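Local coordinates for GTP-sensing transcriptional pleiotropic repressor CodY (PDB 5N0L), which binds isoleucine as a cofactor in its GAF domain and probably represses transcription of many genes in response to nutrient supply, at residues Tyr114-Pro119 / Asn137-Asp142. Residues are numbered along the deposited sequence; the frame is centred on the assembly and turned at random.
Sequences YTTVVP and NSFNDD
The loop 137-140 approaches the start of strand 114-122 with the CA atoms of Y114 and S138 5.8 Å apart, then leads away into helix 141-158. The Y114 ring lies flat against the loop backbone: S138 N sits 3.6 Å above the plane of the ring, over its centre, while N137 C comes obliquely to within 3.5 Å of Y114 CD2. On the same face S138 CB makes a CH-pi contact, 4.0 Å from the ring centroid and 23° off the normal. F139, with CG anti to its own carbonyl carbon (chi1 -67°), turns its ring in towards the strand. There F139 CE2 meets Y114 O edge-on at 3.5 Å, close to the ring plane, and F139 CD2 approaches T116 OG1 obliquely at 3.2 Å. That buried hydroxyl is satisfied by a hydrogen bond with N94 N of strand 92-95. R134 makes a cation-pi contact with F139 and hydrogen-bonds N137 O and S138 O, tying the loop to strand 125-134. Packing of this kind joins the antiparallel sheet of the GAF domain to the connection between its strand 125-134 and the C-terminal helix, which N140 opens as N-cap.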
ATOM      1  N   TYR A 114      33.865 -17.723 -12.209  1.00 22.56           N
ATOM      2  CA  TYR A 114      33.845 -17.128 -10.895  1.00 22.36           C
ATOM      3  C   TYR A 114      32.425 -16.812 -10.585  1.00 19.68           C
ATOM      4  O   TYR A 114      31.784 -16.120 -11.374  1.00 20.76           O
ATOM      5  CB  TYR A 114      34.629 -15.786 -10.890  1.00 21.66           C
ATOM      6  CG  TYR A 114      36.125 -16.007 -11.239  1.00 21.31           C
ATOM      7  CD1 TYR A 114      37.023 -16.303 -10.233  1.00 25.64           C
ATOM      8  CD2 TYR A 114      36.582 -15.915 -12.522  1.00 23.68           C
ATOM      9  CE1 TYR A 114      38.361 -16.528 -10.540  1.00 26.91           C
ATOM     10  CE2 TYR A 114      37.936 -16.124 -12.856  1.00 23.17           C
ATOM     11  CZ  TYR A 114      38.816 -16.462 -11.846  1.00 21.32           C
ATOM     12  OH  TYR A 114      40.193 -16.600 -12.143  1.00 25.86           O
ATOM     13  N   THR A 115      31.994 -17.272  -9.442  1.00 21.92           N
ATOM     14  CA  THR A 115      30.625 -17.029  -8.988  1.00 22.98           C
ATOM     15  C   THR A 115      30.586 -16.397  -7.587  1.00 21.00           C
ATOM     16  O   THR A 115      31.284 -16.862  -6.658  1.00 26.92           O
ATOM     17  CB  THR A 115      29.858 -18.389  -9.005  1.00 25.82           C
ATOM     18  OG1 THR A 115      29.856 -18.863 -10.363  1.00 27.60           O
ATOM     19  CG2 THR A 115      28.379 -18.108  -8.466  1.00 28.57           C
ATOM     20  N   THR A 116      29.839 -15.320  -7.459  1.00 18.33           N
ATOM     21  CA  THR A 116      29.590 -14.671  -6.225  1.00 21.38           C
ATOM     22  C   THR A 116      28.118 -14.816  -5.802  1.00 22.06           C
ATOM     23  O   THR A 116      27.209 -14.589  -6.628  1.00 24.71           O
ATOM     24  CB  THR A 116      30.018 -13.218  -6.345  1.00 23.22           C
ATOM     25  OG1 THR A 116      31.486 -13.216  -6.487  1.00 23.92           O
ATOM     26  CG2 THR A 116      29.599 -12.376  -5.131  1.00 27.50           C
ATOM     27  N   VAL A 117      27.930 -15.140  -4.557  1.00 22.01           N
ATOM     28  CA  VAL A 117      26.579 -15.393  -3.963  1.00 21.70           C
ATOM     29  C   VAL A 117      26.345 -14.469  -2.786  1.00 23.69           C
ATOM     30  O   VAL A 117      27.118 -14.457  -1.752  1.00 25.08           O
ATOM     31  CB  VAL A 117      26.453 -16.855  -3.558  1.00 23.19           C
ATOM     32  CG1 VAL A 117      25.005 -17.141  -3.057  1.00 23.68           C
ATOM     33  CG2 VAL A 117      26.866 -17.802  -4.694  1.00 26.06           C
ATOM     34  N   VAL A 118      25.349 -13.612  -2.988  1.00 20.55           N
ATOM     35  CA  VAL A 118      25.035 -12.557  -2.041  1.00 21.65           C
ATOM     36  C   VAL A 118      23.667 -12.780  -1.436  1.00 20.92           C
ATOM     37  O   VAL A 118      22.661 -12.700  -2.206  1.00 22.76           O
ATOM     38  CB  VAL A 118      25.078 -11.179  -2.660  1.00 21.67           C
ATOM     39  CG1 VAL A 118      24.853 -10.102  -1.588  1.00 23.93           C
ATOM     40  CG2 VAL A 118      26.406 -10.999  -3.412  1.00 24.72           C
ATOM     41  N   PRO A 119      23.625 -12.958  -0.102  1.00 25.42           N
ATOM     42  CA  PRO A 119      22.283 -13.043   0.540  1.00 24.18           C
ATOM     43  C   PRO A 119      21.486 -11.766   0.367  1.00 25.41           C
ATOM     44  O   PRO A 119      21.996 -10.637   0.465  1.00 23.14           O
ATOM     45  CB  PRO A 119      22.595 -13.306   2.004  1.00 27.57           C
ATOM     46  CG  PRO A 119      23.921 -14.050   1.980  1.00 28.38           C
ATOM     47  CD  PRO A 119      24.683 -13.402   0.845  1.00 26.04           C
ATOM     48  N   ASN A 137      37.537 -13.185 -15.295  1.00 20.20           N
ATOM     49  CA  ASN A 137      37.830 -12.219 -14.209  1.00 24.42           C
ATOM     50  C   ASN A 137      37.198 -12.500 -12.895  1.00 23.32           C
ATOM     51  O   ASN A 137      35.956 -12.428 -12.740  1.00 21.85           O
ATOM     52  CB  ASN A 137      37.526 -10.787 -14.689  1.00 23.96           C
ATOM     53  CG  ASN A 137      38.479 -10.345 -15.856  1.00 27.65           C
ATOM     54  OD1 ASN A 137      39.743 -10.331 -15.703  1.00 29.51           O
ATOM     55  ND2 ASN A 137      37.884  -9.960 -17.003  1.00 27.71           N
ATOM     56  N   SER A 138      38.001 -12.611 -11.841  1.00 22.93           N
ATOM     57  CA  SER A 138      37.482 -12.606 -10.530  1.00 23.46           C
ATOM     58  C   SER A 138      36.811 -11.276 -10.180  1.00 22.77           C
ATOM     59  O   SER A 138      37.084 -10.217 -10.810  1.00 21.24           O
ATOM     60  CB  SER A 138      38.606 -12.900  -9.551  1.00 26.98           C
ATOM     61  OG  SER A 138      39.645 -11.929  -9.826  1.00 27.18           O
ATOM     62  N   PHE A 139      35.887 -11.297  -9.229  1.00 23.89           N
ATOM     63  CA  PHE A 139      35.223 -10.115  -8.715  1.00 22.85           C
ATOM     64  C   PHE A 139      36.159  -9.465  -7.720  1.00 25.00           C
ATOM     65  O   PHE A 139      36.867 -10.131  -7.011  1.00 30.50           O
ATOM     66  CB  PHE A 139      33.937 -10.520  -8.061  1.00 22.08           C
ATOM     67  CG  PHE A 139      32.916 -11.059  -9.089  1.00 22.63           C
ATOM     68  CD1 PHE A 139      32.215 -10.205  -9.819  1.00 24.86           C
ATOM     69  CD2 PHE A 139      32.746 -12.412  -9.297  1.00 25.71           C
ATOM     70  CE1 PHE A 139      31.227 -10.631 -10.771  1.00 22.93           C
ATOM     71  CE2 PHE A 139      31.762 -12.850 -10.242  1.00 22.13           C
ATOM     72  CZ  PHE A 139      31.042 -11.951 -10.972  1.00 22.59           C
ATOM     73  N   ASN A 140      36.136  -8.161  -7.691  1.00 23.28           N
ATOM     74  CA  ASN A 140      36.976  -7.417  -6.691  1.00 22.88           C
ATOM     75  C   ASN A 140      36.053  -6.732  -5.715  1.00 24.39           C
ATOM     76  O   ASN A 140      34.767  -6.862  -5.766  1.00 21.32           O
ATOM     77  CB  ASN A 140      37.914  -6.547  -7.532  1.00 23.60           C
ATOM     78  CG  ASN A 140      37.206  -5.431  -8.280  1.00 24.15           C
ATOM     79  OD1 ASN A 140      36.197  -4.827  -7.784  1.00 25.50           O
ATOM     80  ND2 ASN A 140      37.711  -5.121  -9.498  1.00 25.75           N
ATOM     81  N   ASP A 141      36.551  -6.001  -4.751  1.00 22.16           N
ATOM     82  CA  ASP A 141      35.745  -5.388  -3.719  1.00 24.07           C
ATOM     83  C   ASP A 141      34.784  -4.329  -4.246  1.00 21.15           C
ATOM     84  O   ASP A 141      33.769  -4.073  -3.583  1.00 23.80           O
ATOM     85  CB  ASP A 141      36.648  -4.742  -2.601  1.00 24.48           C
ATOM     86  CG  ASP A 141      37.336  -5.776  -1.725  1.00 26.19           C
ATOM     87  OD1 ASP A 141      37.020  -6.982  -1.863  1.00 27.40           O
ATOM     88  OD2 ASP A 141      38.233  -5.395  -0.887  1.00 25.90           O
ATOM     89  N   ASP A 142      35.158  -3.632  -5.342  1.00 19.99           N
ATOM     90  CA  ASP A 142      34.329  -2.635  -5.989  1.00 21.58           C
ATOM     91  C   ASP A 142      33.067  -3.405  -6.542  1.00 20.83           C
ATOM     92  O   ASP A 142      32.026  -2.832  -6.440  1.00 21.59           O
ATOM     93  CB  ASP A 142      34.962  -1.853  -7.071  1.00 22.18           C
ATOM     94  CG  ASP A 142      36.026  -0.849  -6.425  1.00 25.62           C
ATOM     95  OD1 ASP A 142      35.756  -0.345  -5.290  1.00 24.88           O
ATOM     96  OD2 ASP A 142      36.996  -0.533  -7.082  1.00 33.33           O
TER